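Local coordinates for denovo NTF2 (Synthetic construct, PDB 6W40), which is a computationally designed protein of the NTF2-like fold, apparently made to explore diverse pocket structures and with no established natural function, at residues M30-V41 and K111-I119. Numbering follows the deposited sequence.
Sequences MADPDVKFQVDV and KIKKVRIII
M30 O accepts a nearly straight bond from I112 N. Short strand 31-32 and, after a corner, strand 35-41 both pair parallel with strand 111-119, in a curved sheet of the NTF2-like fold. Strand 111-119 lies between strand 35-41 and strand 100-108. D32 N bonds back to I112 O. A type I turn from D32 to V35 then bends the chain. D32 OD1 takes D34 N with its anti lone pair, making an Asx turn. K113 and K114 both face I106 of strand 100-108, a classic beta bulge. K113 bends at chi2 (58°), which brings its chain past the D32 carboxylate carbon. Its NZ bonds D34 O at 2.9 Å. Beyond the corner, K36 N binds K113 O, and K36 O binds V115 N. The F37 side chain is on the same face as V115 and I117, and packs against V54 of helix 51-65. Its CE1 meets V115 CG1 at 3.7 Å and I117 CD1 at 3.6 Å, with I117 at the ring edge. V39 CG2 lies over one ring face, toward the rim. On the other side of the sheet, Q38 CG rests 3.8 Å from R116 CG. The Q38 amide lies nearly parallel to the R116 guanidinium, 11° between planes. D40 forms a salt bridge with R116, while its OD1 bonds H45 ND1. A methionine in place of R116 would probably leave D40 OD2 without its charged mate and the Q38 amide without its flat neighbour. R116 grips side-on in its own guanidinium plane: NE at 3.1 Å and NH2 at 3.0 Å both reach D40 OD2.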
ATOM      1  N   MET A  30      -9.828  11.561   2.031  1.00 53.16           N
ATOM      2  CA  MET A  30     -10.336  10.273   1.585  1.00 51.49           C
ATOM      3  C   MET A  30     -11.432   9.721   2.484  1.00 47.47           C
ATOM      4  O   MET A  30     -11.997   8.667   2.173  1.00 45.93           O
ATOM      5  CB  MET A  30      -9.196   9.255   1.492  1.00 53.42           C
ATOM      6  CG  MET A  30      -8.065   9.664   0.571  1.00 57.86           C
ATOM      7  SD  MET A  30      -6.657   8.564   0.770  1.00 69.37           S
ATOM      8  CE  MET A  30      -6.440   8.646   2.546  1.00 52.62           C
ATOM      9  N   ALA A  31     -11.750  10.398   3.582  1.00 42.25           N
ATOM     10  CA  ALA A  31     -12.757   9.920   4.518  1.00 45.97           C
ATOM     11  C   ALA A  31     -14.149  10.345   4.066  1.00 48.90           C
ATOM     12  O   ALA A  31     -14.362  11.502   3.686  1.00 49.80           O
ATOM     13  CB  ALA A  31     -12.473  10.446   5.924  1.00 39.38           C
ATOM     14  N   ASP A  32     -15.088   9.401   4.102  1.00 46.14           N
ATOM     15  CA  ASP A  32     -16.487   9.722   3.874  1.00 39.52           C
ATOM     16  C   ASP A  32     -16.959  10.714   4.935  1.00 41.91           C
ATOM     17  O   ASP A  32     -16.515  10.658   6.086  1.00 42.98           O
ATOM     18  CB  ASP A  32     -17.332   8.445   3.913  1.00 37.12           C
ATOM     19  CG  ASP A  32     -18.804   8.695   3.619  1.00 46.75           C
ATOM     20  OD1 ASP A  32     -19.501   9.283   4.470  1.00 41.85           O
ATOM     21  OD2 ASP A  32     -19.267   8.298   2.528  1.00 54.55           O
ATOM     22  N   PRO A  33     -17.838  11.652   4.570  1.00 51.02           N
ATOM     23  CA  PRO A  33     -18.377  12.583   5.577  1.00 45.47           C
ATOM     24  C   PRO A  33     -18.990  11.890   6.784  1.00 45.96           C
ATOM     25  O   PRO A  33     -18.970  12.446   7.889  1.00 44.40           O
ATOM     26  CB  PRO A  33     -19.428  13.371   4.785  1.00 42.71           C
ATOM     27  CG  PRO A  33     -18.940  13.326   3.375  1.00 44.59           C
ATOM     28  CD  PRO A  33     -18.284  11.984   3.206  1.00 40.02           C
ATOM     29  N   ASP A  34     -19.529  10.688   6.603  1.00 38.27           N
ATOM     30  CA  ASP A  34     -20.117   9.901   7.680  1.00 39.02           C
ATOM     31  C   ASP A  34     -19.254   8.690   8.016  1.00 34.71           C
ATOM     32  O   ASP A  34     -19.762   7.600   8.281  1.00 42.31           O
ATOM     33  CB  ASP A  34     -21.530   9.459   7.311  1.00 40.79           C
ATOM     34  CG  ASP A  34     -22.454  10.628   7.034  1.00 41.35           C
ATOM     35  OD1 ASP A  34     -22.396  11.624   7.783  1.00 49.67           O
ATOM     36  OD2 ASP A  34     -23.238  10.550   6.066  1.00 42.82           O
ATOM     37  N   VAL A  35     -17.932   8.870   8.005  1.00 35.36           N
ATOM     38  CA  VAL A  35     -17.020   7.773   8.302  1.00 38.01           C
ATOM     39  C   VAL A  35     -17.177   7.352   9.758  1.00 41.44           C
ATOM     40  O   VAL A  35     -17.358   8.189  10.653  1.00 38.70           O
ATOM     41  CB  VAL A  35     -15.571   8.182   7.984  1.00 39.67           C
ATOM     42  CG1 VAL A  35     -15.171   9.418   8.783  1.00 40.83           C
ATOM     43  CG2 VAL A  35     -14.612   7.032   8.253  1.00 34.27           C
ATOM     44  N   LYS A  36     -17.135   6.044   9.998  1.00 37.99           N
ATOM     45  CA  LYS A  36     -17.175   5.493  11.343  1.00 34.85           C
ATOM     46  C   LYS A  36     -15.785   5.039  11.764  1.00 40.63           C
ATOM     47  O   LYS A  36     -14.977   4.601  10.941  1.00 36.46           O
ATOM     48  CB  LYS A  36     -18.150   4.318  11.436  1.00 40.20           C
ATOM     49  CG  LYS A  36     -19.608   4.720  11.486  1.00 42.18           C
ATOM     50  CD  LYS A  36     -20.492   3.523  11.781  1.00 51.48           C
ATOM     51  CE  LYS A  36     -21.915   3.958  12.062  1.00 51.18           C
ATOM     52  NZ  LYS A  36     -21.974   4.910  13.206  1.00 46.55           N
ATOM     53  N   PHE A  37     -15.518   5.137  13.065  1.00 31.65           N
ATOM     54  CA  PHE A  37     -14.213   4.808  13.623  1.00 31.46           C
ATOM     55  C   PHE A  37     -14.419   4.168  14.984  1.00 42.72           C
ATOM     56  O   PHE A  37     -15.035   4.774  15.866  1.00 41.77           O
ATOM     57  CB  PHE A  37     -13.340   6.060  13.748  1.00 38.61           C
ATOM     58  CG  PHE A  37     -11.917   5.778  14.137  1.00 42.63           C
ATOM     59  CD1 PHE A  37     -11.298   4.598  13.762  1.00 48.36           C
ATOM     60  CD2 PHE A  37     -11.198   6.700  14.880  1.00 41.10           C
ATOM     61  CE1 PHE A  37      -9.987   4.343  14.119  1.00 44.17           C
ATOM     62  CE2 PHE A  37      -9.888   6.451  15.241  1.00 43.59           C
ATOM     63  CZ  PHE A  37      -9.282   5.272  14.859  1.00 41.92           C
ATOM     64  N   GLN A  38     -13.915   2.949  15.154  1.00 41.84           N
ATOM     65  CA  GLN A  38     -13.942   2.283  16.448  1.00 40.92           C
ATOM     66  C   GLN A  38     -12.550   1.771  16.782  1.00 40.97           C
ATOM     67  O   GLN A  38     -11.916   1.097  15.963  1.00 38.03           O
ATOM     68  CB  GLN A  38     -14.964   1.140  16.482  1.00 50.21           C
ATOM     69  CG  GLN A  38     -14.950   0.212  15.285  1.00 48.78           C
ATOM     70  CD  GLN A  38     -15.941  -0.927  15.440  1.00 62.21           C
ATOM     71  OE1 GLN A  38     -16.667  -1.267  14.506  1.00 66.78           O
ATOM     72  NE2 GLN A  38     -15.975  -1.522  16.628  1.00 49.13           N
ATOM     73  N   VAL A  39     -12.078   2.106  17.980  1.00 40.71           N
ATOM     74  CA  VAL A  39     -10.758   1.716  18.459  1.00 38.28           C
ATOM     75  C   VAL A  39     -10.939   0.701  19.577  1.00 37.51           C
ATOM     76  O   VAL A  39     -11.765   0.898  20.476  1.00 43.27           O
ATOM     77  CB  VAL A  39      -9.953   2.931  18.953  1.00 35.06           C
ATOM     78  CG1 VAL A  39      -8.474   2.590  19.033  1.00 44.02           C
ATOM     79  CG2 VAL A  39     -10.188   4.129  18.052  1.00 39.74           C
ATOM     80  N   ASP A  40     -10.170  -0.380  19.521  1.00 39.29           N
ATOM     81  CA  ASP A  40     -10.182  -1.417  20.549  1.00 35.12           C
ATOM     82  C   ASP A  40      -8.801  -1.444  21.193  1.00 35.69           C
ATOM     83  O   ASP A  40      -7.866  -2.039  20.648  1.00 39.81           O
ATOM     84  CB  ASP A  40     -10.551  -2.775  19.961  1.00 41.85           C
ATOM     85  CG  ASP A  40     -12.004  -2.851  19.545  1.00 47.56           C
ATOM     86  OD1 ASP A  40     -12.861  -2.337  20.293  1.00 54.08           O
ATOM     87  OD2 ASP A  40     -12.289  -3.418  18.470  1.00 57.70           O
ATOM     88  N   VAL A  41      -8.672  -0.795  22.342  1.00 43.14           N
ATOM     89  CA  VAL A  41      -7.423  -0.775  23.101  1.00 47.73           C
ATOM     90  C   VAL A  41      -7.702  -1.499  24.412  1.00 45.99           C
ATOM     91  O   VAL A  41      -8.148  -0.900  25.394  1.00 52.30           O
ATOM     92  CB  VAL A  41      -6.904   0.644  23.345  1.00 49.10           C
ATOM     93  CG1 VAL A  41      -5.593   0.591  24.116  1.00 50.23           C
ATOM     94  CG2 VAL A  41      -6.714   1.366  22.027  1.00 39.85           C
ATOM     95  N   LYS A 111     -14.554   6.483  -1.023  1.00 44.25           N
ATOM     96  CA  LYS A 111     -14.243   7.135   0.237  1.00 43.65           C
ATOM     97  C   LYS A 111     -14.213   6.108   1.359  1.00 41.65           C
ATOM     98  O   LYS A 111     -14.920   5.096   1.317  1.00 41.47           O
ATOM     99  CB  LYS A 111     -15.260   8.238   0.558  1.00 40.81           C
ATOM    100  CG  LYS A 111     -15.124   9.475  -0.319  1.00 46.23           C
ATOM    101  CD  LYS A 111     -13.909  10.297   0.079  1.00 49.45           C
ATOM    102  CE  LYS A 111     -13.600  11.375  -0.945  1.00 56.57           C
ATOM    103  NZ  LYS A 111     -13.064  10.797  -2.210  1.00 59.07           N
ATOM    104  N   ILE A 112     -13.378   6.375   2.359  1.00 42.63           N
ATOM    105  CA  ILE A 112     -13.275   5.492   3.517  1.00 37.63           C
ATOM    106  C   ILE A 112     -14.521   5.694   4.374  1.00 38.27           C
ATOM    107  O   ILE A 112     -14.722   6.765   4.952  1.00 34.46           O
ATOM    108  CB  ILE A 112     -11.998   5.756   4.319  1.00 44.16           C
ATOM    109  CG1 ILE A 112     -10.760   5.565   3.438  1.00 32.14           C
ATOM    110  CG2 ILE A 112     -11.935   4.836   5.523  1.00 34.44           C
ATOM    111  CD1 ILE A 112      -9.455   5.847   4.151  1.00 33.52           C
ATOM    112  N   LYS A 113     -15.363   4.663   4.451  1.00 37.51           N
ATOM    113  CA  LYS A 113     -16.612   4.735   5.200  1.00 28.51           C
ATOM    114  C   LYS A 113     -16.474   4.227   6.628  1.00 35.73           C
ATOM    115  O   LYS A 113     -17.209   4.683   7.512  1.00 41.78           O
ATOM    116  CB  LYS A 113     -17.707   3.944   4.475  1.00 33.50           C
ATOM    117  CG  LYS A 113     -19.067   3.959   5.169  1.00 38.89           C
ATOM    118  CD  LYS A 113     -19.586   5.379   5.360  1.00 40.03           C
ATOM    119  CE  LYS A 113     -20.839   5.398   6.227  1.00 42.35           C
ATOM    120  NZ  LYS A 113     -20.568   4.926   7.613  1.00 40.31           N
ATOM    121  N   LYS A 114     -15.550   3.301   6.885  1.00 35.45           N
ATOM    122  CA  LYS A 114     -15.388   2.762   8.227  1.00 42.19           C
ATOM    123  C   LYS A 114     -13.941   2.346   8.449  1.00 37.33           C
ATOM    124  O   LYS A 114     -13.314   1.752   7.569  1.00 32.68           O
ATOM    125  CB  LYS A 114     -16.322   1.570   8.461  1.00 39.94           C
ATOM    126  CG  LYS A 114     -16.315   1.044   9.884  1.00 41.54           C
ATOM    127  CD  LYS A 114     -17.302  -0.096  10.050  1.00 52.00           C
ATOM    128  CE  LYS A 114     -17.357  -0.563  11.490  1.00 63.63           C
ATOM    129  NZ  LYS A 114     -18.321  -1.681  11.674  1.00 81.95           N
ATOM    130  N   VAL A 115     -13.421   2.669   9.633  1.00 36.77           N
ATOM    131  CA  VAL A 115     -12.094   2.248  10.066  1.00 36.77           C
ATOM    132  C   VAL A 115     -12.234   1.570  11.420  1.00 30.36           C
ATOM    133  O   VAL A 115     -12.893   2.102  12.319  1.00 33.93           O
ATOM    134  CB  VAL A 115     -11.110   3.429  10.165  1.00 35.42           C
ATOM    135  CG1 VAL A 115      -9.751   2.948  10.659  1.00 26.13           C
ATOM    136  CG2 VAL A 115     -10.973   4.127   8.828  1.00 29.62           C
ATOM    137  N   ARG A 116     -11.622   0.398  11.564  1.00 32.86           N
ATOM    138  CA  ARG A 116     -11.535  -0.285  12.847  1.00 32.86           C
ATOM    139  C   ARG A 116     -10.071  -0.537  13.165  1.00 34.92           C
ATOM    140  O   ARG A 116      -9.313  -0.989  12.301  1.00 33.03           O
ATOM    141  CB  ARG A 116     -12.313  -1.603  12.848  1.00 37.35           C
ATOM    142  CG  ARG A 116     -12.277  -2.303  14.199  1.00 45.40           C
ATOM    143  CD  ARG A 116     -13.171  -3.529  14.250  1.00 50.28           C
ATOM    144  NE  ARG A 116     -13.250  -4.064  15.606  1.00 41.31           N
ATOM    145  CZ  ARG A 116     -13.929  -5.155  15.946  1.00 42.24           C
ATOM    146  NH1 ARG A 116     -14.594  -5.840  15.026  1.00 46.53           N
ATOM    147  NH2 ARG A 116     -13.941  -5.562  17.207  1.00 46.72           N
ATOM    148  N   ILE A 117      -9.676  -0.240  14.399  1.00 36.63           N
ATOM    149  CA  ILE A 117      -8.300  -0.404  14.846  1.00 33.20           C
ATOM    150  C   ILE A 117      -8.318  -1.158  16.167  1.00 41.40           C
ATOM    151  O   ILE A 117      -8.988  -0.738  17.118  1.00 37.21           O
ATOM    152  CB  ILE A 117      -7.579   0.947  14.993  1.00 37.78           C
ATOM    153  CG1 ILE A 117      -7.402   1.592  13.614  1.00 40.07           C
ATOM    154  CG2 ILE A 117      -6.238   0.765  15.687  1.00 40.31           C
ATOM    155  CD1 ILE A 117      -6.706   2.929  13.635  1.00 26.09           C
ATOM    156  N   ILE A 118      -7.592  -2.272  16.222  1.00 36.45           N
ATOM    157  CA  ILE A 118      -7.528  -3.128  17.399  1.00 46.47           C
ATOM    158  C   ILE A 118      -6.068  -3.240  17.813  1.00 44.59           C
ATOM    159  O   ILE A 118      -5.223  -3.671  17.018  1.00 41.53           O
ATOM    160  CB  ILE A 118      -8.132  -4.514  17.129  1.00 38.72           C
ATOM    161  CG1 ILE A 118      -9.579  -4.374  16.655  1.00 38.48           C
ATOM    162  CG2 ILE A 118      -8.055  -5.381  18.378  1.00 35.28           C
ATOM    163  CD1 ILE A 118     -10.177  -5.657  16.133  1.00 46.33           C
ATOM    164  N   ILE A 119      -5.773  -2.851  19.050  1.00 33.35           N
ATOM    165  CA  ILE A 119      -4.419  -2.872  19.586  1.00 47.22           C
ATOM    166  C   ILE A 119      -4.409  -3.751  20.826  1.00 48.06           C
ATOM    167  O   ILE A 119      -5.200  -3.536  21.752  1.00 48.05           O
ATOM    168  CB  ILE A 119      -3.918  -1.456  19.921  1.00 49.48           C
ATOM    169  CG1 ILE A 119      -4.041  -0.541  18.701  1.00 50.20           C
ATOM    170  CG2 ILE A 119      -2.479  -1.504  20.405  1.00 52.70           C
ATOM    171  CD1 ILE A 119      -3.633   0.889  18.975  1.00 45.96           C
TER